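Local coordinates for truncated hemoglobin 4 (Chlamydomonas reinhardtii, PDB 6BME), which binds heme b with a hexacoordinate iron as a 2-on-2 globin and probably binds oxygen as well, at residues 51-56 with 88-93; 93-98 with 102-107. All blocks are in the same frame, centred on the assembly; numbering follows the deposited sequence.

Contact 1. Residues 51-56 with 88-93; sequences AYAFGA and GHFVDS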
# COMPACT_ATOMS: atom_id res chain seq x y z
N ALA A 51 -0.66 8.36 -0.78
CA ALA A 51 0.03 9.59 -0.39
C ALA A 51 1.47 9.30 0.04
O ALA A 51 2.40 10.02 -0.35
CB ALA A 51 -0.75 10.28 0.74
N TYR A 52 1.68 8.23 0.81
CA TYR A 52 3.02 7.87 1.26
C TYR A 52 3.94 7.53 0.10
O TYR A 52 5.10 7.98 0.06
CB TYR A 52 2.94 6.68 2.23
CG TYR A 52 4.28 6.31 2.83
CD1 TYR A 52 4.84 7.07 3.85
CD2 TYR A 52 4.99 5.20 2.36
CE1 TYR A 52 6.07 6.73 4.39
CE2 TYR A 52 6.22 4.87 2.90
CZ TYR A 52 6.75 5.63 3.91
OH TYR A 52 7.97 5.29 4.45
N ALA A 53 3.45 6.76 -0.87
CA ALA A 53 4.28 6.42 -2.03
C ALA A 53 4.81 7.66 -2.74
O ALA A 53 5.88 7.62 -3.35
CB ALA A 53 3.48 5.53 -2.99
N PHE A 54 4.09 8.78 -2.66
CA PHE A 54 4.51 10.00 -3.34
C PHE A 54 4.94 11.09 -2.38
O PHE A 54 4.91 12.27 -2.74
CB PHE A 54 3.39 10.48 -4.26
CG PHE A 54 3.19 9.58 -5.43
CD1 PHE A 54 4.15 9.54 -6.43
CD2 PHE A 54 2.11 8.72 -5.49
CE1 PHE A 54 4.01 8.69 -7.50
CE2 PHE A 54 1.96 7.87 -6.57
CZ PHE A 54 2.91 7.86 -7.57
N GLY A 55 5.36 10.72 -1.17
CA GLY A 55 5.89 11.69 -0.22
C GLY A 55 4.94 12.78 0.19
O GLY A 55 5.38 13.88 0.53
N ALA A 56 3.63 12.51 0.18
CA ALA A 56 2.63 13.50 0.55
C ALA A 56 2.14 13.35 1.98
O ALA A 56 1.28 14.13 2.41
CB ALA A 56 1.44 13.45 -0.41
N GLY A 88 2.97 -4.73 -6.23
CA GLY A 88 2.71 -4.91 -7.66
C GLY A 88 1.34 -4.41 -8.07
O GLY A 88 1.19 -3.75 -9.11
N HIS A 89 0.30 -4.72 -7.28
CA HIS A 89 -1.01 -4.18 -7.60
C HIS A 89 -1.01 -2.66 -7.58
O HIS A 89 -1.70 -2.03 -8.38
CB HIS A 89 -2.07 -4.70 -6.63
CG HIS A 89 -2.41 -6.15 -6.82
ND1 HIS A 89 -2.66 -6.70 -8.06
CD2 HIS A 89 -2.55 -7.15 -5.92
CE1 HIS A 89 -2.94 -7.98 -7.91
NE2 HIS A 89 -2.88 -8.28 -6.62
N PHE A 90 -0.22 -2.06 -6.69
CA PHE A 90 -0.19 -0.60 -6.62
C PHE A 90 0.38 -0.01 -7.91
O PHE A 90 -0.21 0.90 -8.50
CB PHE A 90 0.61 -0.14 -5.41
CG PHE A 90 0.64 1.34 -5.26
CD1 PHE A 90 -0.50 2.04 -4.86
CD2 PHE A 90 1.79 2.05 -5.54
CE1 PHE A 90 -0.47 3.42 -4.73
CE2 PHE A 90 1.82 3.43 -5.41
CZ PHE A 90 0.70 4.11 -5.02
N VAL A 91 1.54 -0.51 -8.36
CA VAL A 91 2.12 0.08 -9.56
C VAL A 91 1.27 -0.26 -10.78
O VAL A 91 1.12 0.57 -11.69
CB VAL A 91 3.59 -0.35 -9.75
CG1 VAL A 91 4.41 0.07 -8.55
CG2 VAL A 91 3.70 -1.85 -9.96
N ASP A 92 0.65 -1.45 -10.81
CA ASP A 92 -0.28 -1.75 -11.88
C ASP A 92 -1.43 -0.75 -11.89
O ASP A 92 -1.88 -0.33 -12.96
CB ASP A 92 -0.82 -3.18 -11.74
CG ASP A 92 0.25 -4.23 -11.94
OD1 ASP A 92 1.40 -3.88 -12.28
OD2 ASP A 92 -0.06 -5.42 -11.74
N SER A 93 -1.94 -0.37 -10.71
CA SER A 93 -3.00 0.63 -10.66
C SER A 93 -2.54 1.94 -11.27
O SER A 93 -3.26 2.55 -12.06
CB SER A 93 -3.45 0.86 -9.22
OG SER A 93 -3.85 -0.36 -8.63

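Contact 2. Residues 93-98 with 102-107; sequences SLKEMG and ELIDEA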
# COMPACT_ATOMS: atom_id res chain seq x y z
N SER A 93 -1.94 -0.37 -10.71
CA SER A 93 -3.00 0.63 -10.66
C SER A 93 -2.54 1.94 -11.27
O SER A 93 -3.26 2.55 -12.06
CB SER A 93 -3.45 0.86 -9.22
OG SER A 93 -3.85 -0.36 -8.63
N LEU A 94 -1.32 2.37 -10.94
CA LEU A 94 -0.81 3.62 -11.49
C LEU A 94 -0.70 3.55 -13.01
O LEU A 94 -1.07 4.50 -13.71
CB LEU A 94 0.55 3.95 -10.87
CG LEU A 94 0.65 4.17 -9.37
CD1 LEU A 94 2.11 4.40 -8.98
CD2 LEU A 94 -0.22 5.34 -8.96
N LYS A 95 -0.21 2.43 -13.55
CA LYS A 95 -0.09 2.28 -15.00
C LYS A 95 -1.46 2.30 -15.66
O LYS A 95 -1.64 2.92 -16.71
CB LYS A 95 0.65 0.98 -15.34
CG LYS A 95 2.05 0.90 -14.77
CD LYS A 95 2.65 -0.48 -15.01
CE LYS A 95 3.98 -0.65 -14.29
NZ LYS A 95 4.47 -2.05 -14.42
N GLU A 96 -2.43 1.59 -15.08
CA GLU A 96 -3.77 1.56 -15.66
C GLU A 96 -4.42 2.93 -15.69
O GLU A 96 -5.25 3.21 -16.56
CB GLU A 96 -4.64 0.58 -14.88
CG GLU A 96 -4.21 -0.85 -15.11
CD GLU A 96 -4.93 -1.84 -14.24
OE1 GLU A 96 -6.02 -1.48 -13.73
OE2 GLU A 96 -4.41 -2.96 -14.07
N MET A 97 -4.05 3.80 -14.76
CA MET A 97 -4.56 5.17 -14.73
C MET A 97 -3.75 6.12 -15.61
O MET A 97 -3.99 7.33 -15.58
CB MET A 97 -4.58 5.67 -13.28
CG MET A 97 -5.55 4.90 -12.39
SD MET A 97 -7.27 5.14 -12.87
CE MET A 97 -7.37 6.92 -12.86
N GLY A 98 -2.80 5.59 -16.39
CA GLY A 98 -2.00 6.44 -17.24
C GLY A 98 -0.95 7.26 -16.53
O GLY A 98 -0.55 8.30 -17.05
N GLU A 102 8.24 8.26 -14.70
CA GLU A 102 9.00 8.93 -13.66
C GLU A 102 8.30 8.81 -12.31
O GLU A 102 8.94 8.55 -11.28
CB GLU A 102 9.22 10.40 -14.04
CG GLU A 102 10.30 11.09 -13.21
CD GLU A 102 10.77 12.39 -13.83
OE1 GLU A 102 10.72 12.52 -15.07
OE2 GLU A 102 11.20 13.29 -13.08
N LEU A 103 6.97 8.96 -12.30
CA LEU A 103 6.21 8.79 -11.06
C LEU A 103 6.18 7.33 -10.61
O LEU A 103 6.25 7.05 -9.41
CB LEU A 103 4.79 9.33 -11.24
CG LEU A 103 4.64 10.85 -11.33
CD1 LEU A 103 3.19 11.25 -11.59
CD2 LEU A 103 5.15 11.51 -10.06
N ILE A 104 6.08 6.38 -11.56
CA ILE A 104 6.17 4.97 -11.19
C ILE A 104 7.47 4.69 -10.45
O ILE A 104 7.47 4.05 -9.39
CB ILE A 104 6.07 4.07 -12.44
CG1 ILE A 104 4.78 4.33 -13.19
CG2 ILE A 104 6.17 2.58 -12.04
CD1 ILE A 104 3.60 4.20 -12.36
N ASP A 105 8.59 5.13 -11.02
CA ASP A 105 9.89 4.86 -10.43
C ASP A 105 9.98 5.44 -9.03
O ASP A 105 10.50 4.80 -8.11
CB ASP A 105 11.01 5.42 -11.31
CG ASP A 105 11.25 4.59 -12.58
OD1 ASP A 105 10.93 3.38 -12.58
OD2 ASP A 105 11.78 5.14 -13.57
N GLU A 106 9.47 6.66 -8.84
CA GLU A 106 9.50 7.29 -7.53
C GLU A 106 8.72 6.46 -6.52
O GLU A 106 9.21 6.18 -5.42
CB GLU A 106 8.94 8.71 -7.63
CG GLU A 106 8.64 9.33 -6.28
CD GLU A 106 8.07 10.74 -6.38
OE1 GLU A 106 8.04 11.32 -7.50
OE2 GLU A 106 7.64 11.27 -5.32
N ALA A 107 7.51 6.04 -6.89
CA ALA A 107 6.71 5.21 -6.00
C ALA A 107 7.41 3.89 -5.69
O ALA A 107 7.45 3.44 -4.54
CB ALA A 107 5.33 4.95 -6.63

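Contact 1. Residues 51-56 with 88-93
Ala-53 drives its methyl against the phenyl ring of Phe-90, and this is the tightly packed part of the contact. CB lies 3.6 Å from Phe-90 CE2 and is almost as near to CZ, so the methyl meets the far end of the ring, approaching it obliquely. The phenyl group is carried there because its CG stands anti to the backbone N (chi1 -178°), which extends it from helix 80-96 toward the other helix. Phe-54 closes in beside Ala-53 more loosely: its CE2 is 4.3 Å from Phe-90 CZ, again at an oblique angle. No hydrogen bond spans the two segments, and the contact is purely apolar.

Beyond these buried side chains, the chain turns out toward solvent at Gly-55 and Ala-56. Helix 39-53 ends there in a Schellman motif, with Gly-55 at the C-prime position and a positive phi of 61°. Ala-56 N bonds to Ala-51 O at 2.8 Å and Gly-55 N to Tyr-52 O, the pair that defines the motif. On helix 80-96, Ser-93 OG donates to His-89 O over 2.7 Å, tying the buried hydroxyl to its own helix.

The Ala-53 side chain lies about 7 Å from the bound heme, near it but not touching it. Phe-90 meets Phe-49 of helix 39-53, makes an edge-to-face pair with Phe-20 of helix 10-25 and touches Leu-111 of helix 101-114, placing its ring where four globin helices converge.

Contact 2. Residues 93-98 with 102-107
The carbonyl oxygen of Leu-94, whose side chain packs on Ile-104, is gripped by two backbone amides: Val-99 N, and more weakly Met-97 N at 3.2 Å. The first bond belongs to a Schellman motif that ends helix 80-96; its inner partner is Gly-98 N, bonded to Lys-95 O at 2.9 Å, and Gly-98 takes the positive phi (74°) of the C-prime position.

Between the helices, the delta methyl of Ile-104 does most of the touching. Its CD1 presses on Leu-94 CB at 3.4 Å, closer than carbons usually come, and is also 3.7 Å from Leu-94 CD1. The Leu-94 and Ile-104 side chains lie alongside each other, pointing opposite ways. In Ile-104, chi1 (-57°) sets CG1 anti to the carbonyl carbon, and chi2 of -55° then turns CD1 onto Leu-94. The result joins the last turns of helix 80-96 to the start of helix 101-114, the G and H helices of the globin fold, which run roughly antiparallel through a short hairpin-like turn.

Leu-94 CD1 reaches further along helix 101-114 to the methyl of Ala-107, CB at 4.0 Å, in the buried part of the contact. Toward solvent the packing slackens: the aliphatic start of Lys-95 grazes Ile-104, with CG 4.4 Å from CD1. Away from the contact, Glu-96 makes a salt bridge through OE2 with Lys-23 of helix 10-25, and Asp-105 OD1 bonds to Gln-101 NE2 one turn back.

In the fold
The two contacts follow one another along the chain, without overlap beyond Ser-93, and their centres lie about 7 Å apart. Both draw on helix 80-96, and Ser-93 is merely where its two segments meet: contact 1 joins this helix to the end of helix 39-53, which carries the heme ligand Lys-45, while contact 2 joins it to helix 101-114. The physical bridge is Phe-54, its CZ lying 3.8 Å from Leu-94 CD1 and 3.9 Å from Ala-107 CB. The two contacts are thus parts of one apolar cluster in the 2-on-2 globin domain, joined by Phe-54 just past the end of helix 39-53; contact 1 lies nearer the heme, contact 2 nearer the turn linking helices 80-96 and 101-114.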